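Type III restriction-modification enzyme EcoP15I Res subunit (Escherichia coli, PDB 4ZCF) is the ATP-dependent DNA-cleaving subunit of a type III restriction enzyme, which with its Mod partner recognises two inversely oriented CAGCAG sites and cuts 25-27 base pairs downstream of one. Local coordinates at residues Lys220-Ile225 with Tyr248-Gly253; Glu747-Leu752 with Thr762-Phe767. All blocks are in the same frame, centred on the assembly; numbering follows the deposited sequence.

Interaction 1. Residues Lys220-Ile225 with Tyr248-Gly253; sequences KPFIII and YIIRYG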
ATOM      1  N   LYS C 220      -9.781 -24.937  -4.307  1.00 52.70           N
ATOM      2  CA  LYS C 220      -9.905 -26.077  -5.222  1.00 52.28           C
ATOM      3  C   LYS C 220      -9.320 -25.645  -6.566  1.00 55.26           C
ATOM      4  O   LYS C 220     -10.063 -25.376  -7.504  1.00 55.02           O
ATOM      5  CB  LYS C 220     -11.366 -26.585  -5.320  1.00 54.95           C
ATOM      6  CG  LYS C 220     -11.935 -27.155  -4.024  1.00 61.85           C
ATOM      7  CD  LYS C 220     -13.458 -27.244  -4.113  1.00 73.13           C
ATOM      8  CE  LYS C 220     -14.146 -27.181  -2.765  1.00 78.37           C
ATOM      9  NZ  LYS C 220     -15.439 -26.441  -2.837  1.00 76.83           N
ATOM     10  N   PRO C 221      -7.985 -25.464  -6.665  1.00 51.54           N
ATOM     11  CA  PRO C 221      -7.433 -24.889  -7.903  1.00 51.12           C
ATOM     12  C   PRO C 221      -7.091 -25.824  -9.058  1.00 54.14           C
ATOM     13  O   PRO C 221      -6.902 -27.028  -8.870  1.00 55.25           O
ATOM     14  CB  PRO C 221      -6.189 -24.148  -7.404  1.00 52.48           C
ATOM     15  CG  PRO C 221      -5.750 -24.921  -6.208  1.00 56.20           C
ATOM     16  CD  PRO C 221      -6.929 -25.665  -5.649  1.00 51.85           C
ATOM     17  N   PHE C 222      -6.952 -25.225 -10.253  1.00 47.80           N
ATOM     18  CA  PHE C 222      -6.483 -25.856 -11.486  1.00 46.58           C
ATOM     19  C   PHE C 222      -5.070 -25.290 -11.689  1.00 49.49           C
ATOM     20  O   PHE C 222      -4.906 -24.071 -11.804  1.00 48.64           O
ATOM     21  CB  PHE C 222      -7.417 -25.521 -12.680  1.00 47.60           C
ATOM     22  CG  PHE C 222      -8.442 -26.588 -13.000  1.00 48.61           C
ATOM     23  CD1 PHE C 222      -9.420 -26.936 -12.078  1.00 51.26           C
ATOM     24  CD2 PHE C 222      -8.416 -27.257 -14.215  1.00 50.77           C
ATOM     25  CE1 PHE C 222     -10.362 -27.922 -12.376  1.00 52.66           C
ATOM     26  CE2 PHE C 222      -9.360 -28.243 -14.510  1.00 53.45           C
ATOM     27  CZ  PHE C 222     -10.319 -28.577 -13.585  1.00 51.34           C
ATOM     28  N   ILE C 223      -4.048 -26.162 -11.645  1.00 45.29           N
ATOM     29  CA  ILE C 223      -2.646 -25.743 -11.731  1.00 43.59           C
ATOM     30  C   ILE C 223      -1.986 -26.029 -13.057  1.00 46.37           C
ATOM     31  O   ILE C 223      -2.015 -27.164 -13.504  1.00 45.35           O
ATOM     32  CB  ILE C 223      -1.786 -26.277 -10.550  1.00 45.57           C
ATOM     33  CG1 ILE C 223      -2.405 -25.932  -9.181  1.00 44.85           C
ATOM     34  CG2 ILE C 223      -0.337 -25.790 -10.668  1.00 45.61           C
ATOM     35  CD1 ILE C 223      -1.631 -26.432  -8.008  1.00 50.18           C
ATOM     36  N   ILE C 224      -1.315 -25.001 -13.625  1.00 43.37           N
ATOM     37  CA  ILE C 224      -0.529 -25.025 -14.851  1.00 43.70           C
ATOM     38  C   ILE C 224       0.960 -25.067 -14.472  1.00 51.15           C
ATOM     39  O   ILE C 224       1.405 -24.251 -13.664  1.00 52.17           O
ATOM     40  CB  ILE C 224      -0.828 -23.766 -15.728  1.00 46.46           C
ATOM     41  CG1 ILE C 224      -2.346 -23.542 -16.006  1.00 47.22           C
ATOM     42  CG2 ILE C 224       0.050 -23.685 -16.997  1.00 45.18           C
ATOM     43  CD1 ILE C 224      -3.066 -24.541 -16.913  1.00 52.94           C
ATOM     44  N   ILE C 225       1.731 -25.979 -15.083  1.00 48.35           N
ATOM     45  CA  ILE C 225       3.171 -26.057 -14.884  1.00 48.17           C
ATOM     46  C   ILE C 225       3.912 -25.745 -16.182  1.00 52.96           C
ATOM     47  O   ILE C 225       3.751 -26.459 -17.177  1.00 52.13           O
ATOM     48  CB  ILE C 225       3.649 -27.334 -14.138  1.00 51.35           C
ATOM     49  CG1 ILE C 225       3.479 -27.133 -12.623  1.00 52.00           C
ATOM     50  CG2 ILE C 225       5.135 -27.650 -14.431  1.00 50.54           C
ATOM     51  CD1 ILE C 225       2.478 -27.861 -12.054  1.00 55.81           C
ATOM     52  N   TYR C 248      -6.784 -30.723 -10.986  1.00 52.09           N
ATOM     53  CA  TYR C 248      -6.040 -31.244 -12.146  1.00 50.23           C
ATOM     54  C   TYR C 248      -4.821 -30.374 -12.396  1.00 51.66           C
ATOM     55  O   TYR C 248      -4.886 -29.156 -12.209  1.00 51.42           O
ATOM     56  CB  TYR C 248      -6.911 -31.233 -13.423  1.00 50.80           C
ATOM     57  CG  TYR C 248      -8.027 -32.249 -13.415  1.00 51.56           C
ATOM     58  CD1 TYR C 248      -9.281 -31.936 -12.896  1.00 53.85           C
ATOM     59  CD2 TYR C 248      -7.835 -33.526 -13.934  1.00 51.57           C
ATOM     60  CE1 TYR C 248     -10.299 -32.884 -12.843  1.00 54.84           C
ATOM     61  CE2 TYR C 248      -8.848 -34.481 -13.889  1.00 52.13           C
ATOM     62  CZ  TYR C 248     -10.078 -34.153 -13.343  1.00 61.82           C
ATOM     63  OH  TYR C 248     -11.079 -35.086 -13.284  1.00 68.53           O
ATOM     64  N   ILE C 249      -3.729 -30.995 -12.860  1.00 46.82           N
ATOM     65  CA  ILE C 249      -2.469 -30.318 -13.175  1.00 46.23           C
ATOM     66  C   ILE C 249      -2.137 -30.450 -14.676  1.00 51.33           C
ATOM     67  O   ILE C 249      -1.954 -31.566 -15.164  1.00 51.58           O
ATOM     68  CB  ILE C 249      -1.307 -30.799 -12.248  1.00 48.82           C
ATOM     69  CG1 ILE C 249      -1.593 -30.501 -10.751  1.00 48.70           C
ATOM     70  CG2 ILE C 249       0.029 -30.210 -12.671  1.00 48.01           C
ATOM     71  CD1 ILE C 249      -1.114 -31.553  -9.820  1.00 51.54           C
ATOM     72  N   ILE C 250      -2.035 -29.311 -15.395  1.00 47.19           N
ATOM     73  CA  ILE C 250      -1.699 -29.319 -16.822  1.00 46.25           C
ATOM     74  C   ILE C 250      -0.262 -28.815 -17.027  1.00 47.69           C
ATOM     75  O   ILE C 250      -0.007 -27.636 -16.795  1.00 46.63           O
ATOM     76  CB  ILE C 250      -2.751 -28.628 -17.750  1.00 49.44           C
ATOM     77  CG1 ILE C 250      -4.216 -28.826 -17.273  1.00 49.09           C
ATOM     78  CG2 ILE C 250      -2.593 -29.176 -19.170  1.00 51.93           C
ATOM     79  CD1 ILE C 250      -4.784 -27.811 -16.300  1.00 54.38           C
ATOM     80  N   ARG C 251       0.677 -29.722 -17.426  1.00 43.17           N
ATOM     81  CA  ARG C 251       2.113 -29.420 -17.607  1.00 42.18           C
ATOM     82  C   ARG C 251       2.437 -29.071 -19.049  1.00 47.54           C
ATOM     83  O   ARG C 251       2.007 -29.778 -19.964  1.00 47.88           O
ATOM     84  CB  ARG C 251       3.019 -30.560 -17.119  1.00 38.83           C
ATOM     85  CG  ARG C 251       2.702 -31.114 -15.724  1.00 43.11           C
ATOM     86  CD  ARG C 251       3.739 -32.141 -15.258  1.00 48.70           C
ATOM     87  NE  ARG C 251       3.785 -33.332 -16.116  1.00 47.35           N
ATOM     88  CZ  ARG C 251       4.678 -34.316 -16.015  1.00 59.24           C
ATOM     89  NH1 ARG C 251       5.613 -34.283 -15.071  1.00 36.75           N
ATOM     90  NH2 ARG C 251       4.640 -35.344 -16.857  1.00 49.14           N
ATOM     91  N   TYR C 252       3.201 -27.988 -19.257  1.00 44.36           N
ATOM     92  CA  TYR C 252       3.517 -27.484 -20.597  1.00 44.60           C
ATOM     93  C   TYR C 252       4.977 -27.292 -20.785  1.00 53.54           C
ATOM     94  O   TYR C 252       5.614 -26.567 -20.011  1.00 54.55           O
ATOM     95  CB  TYR C 252       2.813 -26.138 -20.853  1.00 44.15           C
ATOM     96  CG  TYR C 252       1.307 -26.243 -20.921  1.00 42.21           C
ATOM     97  CD1 TYR C 252       0.537 -26.237 -19.760  1.00 43.37           C
ATOM     98  CD2 TYR C 252       0.646 -26.275 -22.147  1.00 41.35           C
ATOM     99  CE1 TYR C 252      -0.852 -26.288 -19.817  1.00 43.71           C
ATOM    100  CE2 TYR C 252      -0.744 -26.341 -22.215  1.00 41.47           C
ATOM    101  CZ  TYR C 252      -1.487 -26.369 -21.045  1.00 45.19           C
ATOM    102  OH  TYR C 252      -2.850 -26.457 -21.090  1.00 44.50           O
ATOM    103  N   GLY C 253       5.499 -27.884 -21.844  1.00 52.10           N
ATOM    104  CA  GLY C 253       6.910 -27.743 -22.146  1.00 52.92           C
ATOM    105  C   GLY C 253       7.381 -28.550 -23.322  1.00 60.34           C
ATOM    106  O   GLY C 253       6.597 -29.230 -23.986  1.00 59.81           O
TER
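Strands 222-226 and 248-253 lie next to each other in the parallel sheet of the first RecA-like core of the helicase domain, joined through helix 236-242 as a beta-alpha-beta unit. From I223 onward the backbones alternate regularly: I223 N donates to Y248 O, I250 N to I223 O at 2.9 Å, I225 N to I250 O, and Y252 N to I225 O at 2.6 Å. On one face, the F222 and Y248 side chains project together from neighbouring strands. Y248 CB sits over a face of the F222 ring, F222 CZ reaches Y248 CD1 at 3.6 Å, and the ring planes meet obliquely at 41°. Farther along this face, I224 CD1 meets I250 CD1 at 3.7 Å. With I224 CG1 beside the backbone N (chi1 -53°), I224 CG2 is anti to it and touches Y252 CD1 at 3.8 Å. The other face carries I223, I249, I225 and R251, with I225 CD1 against I249 CG2 at 3.4 Å. R251 turns its guanidinium away from strand 222-226, and its NE forms a salt bridge with D81 on strand 79-84. Helix 90-105 covers the I224 and Y252 side, and D226, which binds AMP, directly follows I225. The contact is mostly buried, with aromatic and aliphatic groups on one face and mainly isoleucines on the other; its backbone bonds hold the parallel register up to I225, next to D226, and the buried charge of R251 is met by D81.

Interaction 2. Residues Glu747-Leu752 with Thr762-Phe767; sequences EFLDNL and TLHKVF
The F767 ring receives methyl groups at its edge: L749 CD2 and L752 CD2 both lie near its plane, while the F748 ring approaches it obliquely. Seen from F748, F767 CE2 sits at the ring edge, 3.8 Å from F748 CE2. This is an apolar contact between two consecutive helices, 745-756 and 760-769, joined by a short connection and packed at an angle; their local axes run at 124° and come no closer than 11.0 Å, so side chains bridge the separation. L749 runs counter to L763 and F767, alongside them, its CD2 touching L763 CB at 3.9 Å and F767 CE2 at 3.8 Å. Its other methyl, CD1, lies obliquely to the H764 ring. In L752, CG is anti to the backbone N (chi1 -171°), which sends the leucine branch toward helix 760-769, where CD2 touches the F767 edge and both L763 methyls. Without the F767 ring, as with an alanine here, a gap is likely to open beside the L749 and L752 methyl groups, and F748 CE2 would lose its aromatic neighbour. Other elements pack alongside: M699 of helix 688-701 lies on F767, and helix 782-798 brings T784 to F748 and I788 to L752. H764 ND1 is hydrogen-bonded to Y745 OH, and the H764 ring meets F532 of another chain of the enzyme edge-to-face; that F532 also packs on L749. No hydrogen bond passes directly between the two segments; at the L752 end, CD2 rests 3.8 Å from F767 CZ and 3.8 Å from L763 CD2.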
ATOM      1  N   GLU C 747     -26.154 -16.279 -23.451  1.00 64.99           N
ATOM      2  CA  GLU C 747     -24.720 -16.508 -23.673  1.00 64.73           C
ATOM      3  C   GLU C 747     -24.470 -17.419 -24.881  1.00 69.15           C
ATOM      4  O   GLU C 747     -23.421 -17.308 -25.527  1.00 69.39           O
ATOM      5  CB  GLU C 747     -24.089 -17.105 -22.422  1.00 65.39           C
ATOM      6  N   PHE C 748     -25.447 -18.303 -25.192  1.00 65.50           N
ATOM      7  CA  PHE C 748     -25.427 -19.228 -26.331  1.00 65.17           C
ATOM      8  C   PHE C 748     -25.568 -18.435 -27.653  1.00 66.42           C
ATOM      9  O   PHE C 748     -24.633 -18.440 -28.463  1.00 65.45           O
ATOM     10  CB  PHE C 748     -26.522 -20.309 -26.155  1.00 67.71           C
ATOM     11  CG  PHE C 748     -26.776 -21.209 -27.339  1.00 69.97           C
ATOM     12  CD1 PHE C 748     -25.890 -22.235 -27.659  1.00 73.55           C
ATOM     13  CD2 PHE C 748     -27.909 -21.045 -28.128  1.00 72.46           C
ATOM     14  CE1 PHE C 748     -26.108 -23.051 -28.776  1.00 74.52           C
ATOM     15  CE2 PHE C 748     -28.134 -21.868 -29.238  1.00 75.71           C
ATOM     16  CZ  PHE C 748     -27.233 -22.869 -29.552  1.00 73.85           C
ATOM     17  N   LEU C 749     -26.695 -17.692 -27.821  1.00 61.16           N
ATOM     18  CA  LEU C 749     -26.984 -16.827 -28.982  1.00 60.35           C
ATOM     19  C   LEU C 749     -25.883 -15.790 -29.271  1.00 64.60           C
ATOM     20  O   LEU C 749     -25.648 -15.454 -30.437  1.00 63.43           O
ATOM     21  CB  LEU C 749     -28.322 -16.090 -28.802  1.00 59.84           C
ATOM     22  CG  LEU C 749     -29.599 -16.920 -28.878  1.00 63.60           C
ATOM     23  CD1 LEU C 749     -30.777 -16.099 -28.441  1.00 63.19           C
ATOM     24  CD2 LEU C 749     -29.836 -17.468 -30.293  1.00 65.55           C
ATOM     25  N   ASP C 750     -25.239 -15.264 -28.207  1.00 61.74           N
ATOM     26  CA  ASP C 750     -24.158 -14.282 -28.314  1.00 62.01           C
ATOM     27  C   ASP C 750     -22.898 -14.949 -28.905  1.00 67.26           C
ATOM     28  O   ASP C 750     -22.266 -14.388 -29.813  1.00 67.54           O
ATOM     29  CB  ASP C 750     -23.883 -13.607 -26.951  1.00 63.55           C
ATOM     30  CG  ASP C 750     -24.749 -12.393 -26.633  1.00 68.88           C
ATOM     31  OD1 ASP C 750     -25.957 -12.571 -26.383  1.00 68.20           O
ATOM     32  OD2 ASP C 750     -24.205 -11.276 -26.589  1.00 75.85           O
ATOM     33  N   ASN C 751     -22.584 -16.176 -28.424  1.00 63.61           N
ATOM     34  CA  ASN C 751     -21.456 -16.997 -28.880  1.00 62.77           C
ATOM     35  C   ASN C 751     -21.707 -17.525 -30.303  1.00 64.19           C
ATOM     36  O   ASN C 751     -20.759 -17.651 -31.092  1.00 62.85           O
ATOM     37  CB  ASN C 751     -21.224 -18.157 -27.908  1.00 63.50           C
ATOM     38  N   LEU C 752     -22.993 -17.809 -30.627  1.00 60.06           N
ATOM     39  CA  LEU C 752     -23.429 -18.300 -31.940  1.00 59.30           C
ATOM     40  C   LEU C 752     -23.289 -17.208 -33.023  1.00 63.36           C
ATOM     41  O   LEU C 752     -22.557 -17.431 -33.981  1.00 62.62           O
ATOM     42  CB  LEU C 752     -24.860 -18.892 -31.869  1.00 58.92           C
ATOM     43  CG  LEU C 752     -25.385 -19.650 -33.104  1.00 62.36           C
ATOM     44  CD1 LEU C 752     -24.587 -20.905 -33.380  1.00 62.36           C
ATOM     45  CD2 LEU C 752     -26.855 -19.980 -32.968  1.00 62.12           C
ATOM     46  N   THR C 762     -32.842 -13.075 -35.742  1.00 62.46           N
ATOM     47  CA  THR C 762     -33.217 -14.082 -36.741  1.00 61.91           C
ATOM     48  C   THR C 762     -32.922 -15.519 -36.270  1.00 63.74           C
ATOM     49  O   THR C 762     -33.631 -16.439 -36.675  1.00 62.78           O
ATOM     50  CB  THR C 762     -32.698 -13.719 -38.129  1.00 69.78           C
ATOM     51  OG1 THR C 762     -31.277 -13.776 -38.110  1.00 75.79           O
ATOM     52  CG2 THR C 762     -33.186 -12.339 -38.597  1.00 64.05           C
ATOM     53  N   LEU C 763     -31.896 -15.694 -35.397  1.00 58.29           N
ATOM     54  CA  LEU C 763     -31.515 -16.966 -34.780  1.00 57.15           C
ATOM     55  C   LEU C 763     -32.572 -17.309 -33.732  1.00 61.79           C
ATOM     56  O   LEU C 763     -32.992 -18.457 -33.617  1.00 62.22           O
ATOM     57  CB  LEU C 763     -30.139 -16.848 -34.081  1.00 56.80           C
ATOM     58  CG  LEU C 763     -28.892 -16.790 -34.950  1.00 60.07           C
ATOM     59  CD1 LEU C 763     -27.664 -16.449 -34.133  1.00 59.21           C
ATOM     60  CD2 LEU C 763     -28.687 -18.078 -35.695  1.00 62.25           C
ATOM     61  N   HIS C 764     -32.998 -16.301 -32.971  1.00 57.57           N
ATOM     62  CA  HIS C 764     -34.023 -16.433 -31.947  1.00 57.36           C
ATOM     63  C   HIS C 764     -35.399 -16.746 -32.575  1.00 62.68           C
ATOM     64  O   HIS C 764     -36.151 -17.543 -32.026  1.00 61.24           O
ATOM     65  CB  HIS C 764     -34.058 -15.149 -31.107  1.00 57.48           C
ATOM     66  CG  HIS C 764     -35.186 -15.081 -30.137  1.00 60.69           C
ATOM     67  ND1 HIS C 764     -35.232 -15.902 -29.023  1.00 62.67           N
ATOM     68  CD2 HIS C 764     -36.268 -14.271 -30.134  1.00 62.58           C
ATOM     69  CE1 HIS C 764     -36.346 -15.580 -28.388  1.00 62.26           C
ATOM     70  NE2 HIS C 764     -37.001 -14.599 -29.018  1.00 62.65           N
ATOM     71  N   LYS C 765     -35.712 -16.117 -33.723  1.00 62.27           N
ATOM     72  CA  LYS C 765     -36.976 -16.299 -34.444  1.00 63.21           C
ATOM     73  C   LYS C 765     -37.145 -17.738 -34.941  1.00 69.16           C
ATOM     74  O   LYS C 765     -38.210 -18.321 -34.736  1.00 69.21           O
ATOM     75  CB  LYS C 765     -37.115 -15.292 -35.601  1.00 65.38           C
ATOM     76  CG  LYS C 765     -37.765 -13.977 -35.192  1.00 77.30           C
ATOM     77  CD  LYS C 765     -37.618 -12.913 -36.282  1.00 85.80           C
ATOM     78  CE  LYS C 765     -37.653 -11.498 -35.752  1.00 95.29           C
ATOM     79  NZ  LYS C 765     -38.995 -11.108 -35.237  1.00104.32           N
ATOM     80  N   VAL C 766     -36.095 -18.308 -35.573  1.00 65.82           N
ATOM     81  CA  VAL C 766     -36.104 -19.681 -36.070  1.00 65.53           C
ATOM     82  C   VAL C 766     -36.227 -20.675 -34.913  1.00 69.39           C
ATOM     83  O   VAL C 766     -37.140 -21.501 -34.938  1.00 69.48           O
ATOM     84  CB  VAL C 766     -34.966 -20.030 -37.064  1.00 69.45           C
ATOM     85  CG1 VAL C 766     -35.124 -19.278 -38.375  1.00 68.97           C
ATOM     86  CG2 VAL C 766     -33.591 -19.781 -36.466  1.00 69.55           C
ATOM     87  N   PHE C 767     -35.395 -20.520 -33.855  1.00 64.85           N
ATOM     88  CA  PHE C 767     -35.431 -21.362 -32.656  1.00 64.26           C
ATOM     89  C   PHE C 767     -36.806 -21.335 -31.958  1.00 71.16           C
ATOM     90  O   PHE C 767     -37.187 -22.318 -31.327  1.00 71.31           O
ATOM     91  CB  PHE C 767     -34.295 -21.002 -31.675  1.00 65.07           C
ATOM     92  CG  PHE C 767     -32.867 -21.237 -32.138  1.00 65.22           C
ATOM     93  CD1 PHE C 767     -32.574 -22.210 -33.087  1.00 67.23           C
ATOM     94  CD2 PHE C 767     -31.812 -20.521 -31.583  1.00 65.99           C
ATOM     95  CE1 PHE C 767     -31.258 -22.428 -33.505  1.00 67.72           C
ATOM     96  CE2 PHE C 767     -30.496 -20.742 -32.001  1.00 68.34           C
ATOM     97  CZ  PHE C 767     -30.227 -21.694 -32.956  1.00 66.53           C
TER

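In the fold
Both contacts are buried, but they share no element and do not touch: their centres lie 34 Å apart, with nearest atoms about 20 Å from each other. Interaction 1 lies nearer the chain centre, about 16 Å from it, within the nucleotide-binding core and away from other protein chains. Interaction 2 lies 35 Å out, far from the annotated sites, and another chain of the enzyme packs on one flank. Their chemistry follows: parallel strands 220-225 and 248-253 combine backbone hydrogen bonds with side-chain packing on two faces, whereas helices 747-752 and 762-767 satisfy backbone bonds internally and meet through leucine and phenylalanine groups, burying about half the area.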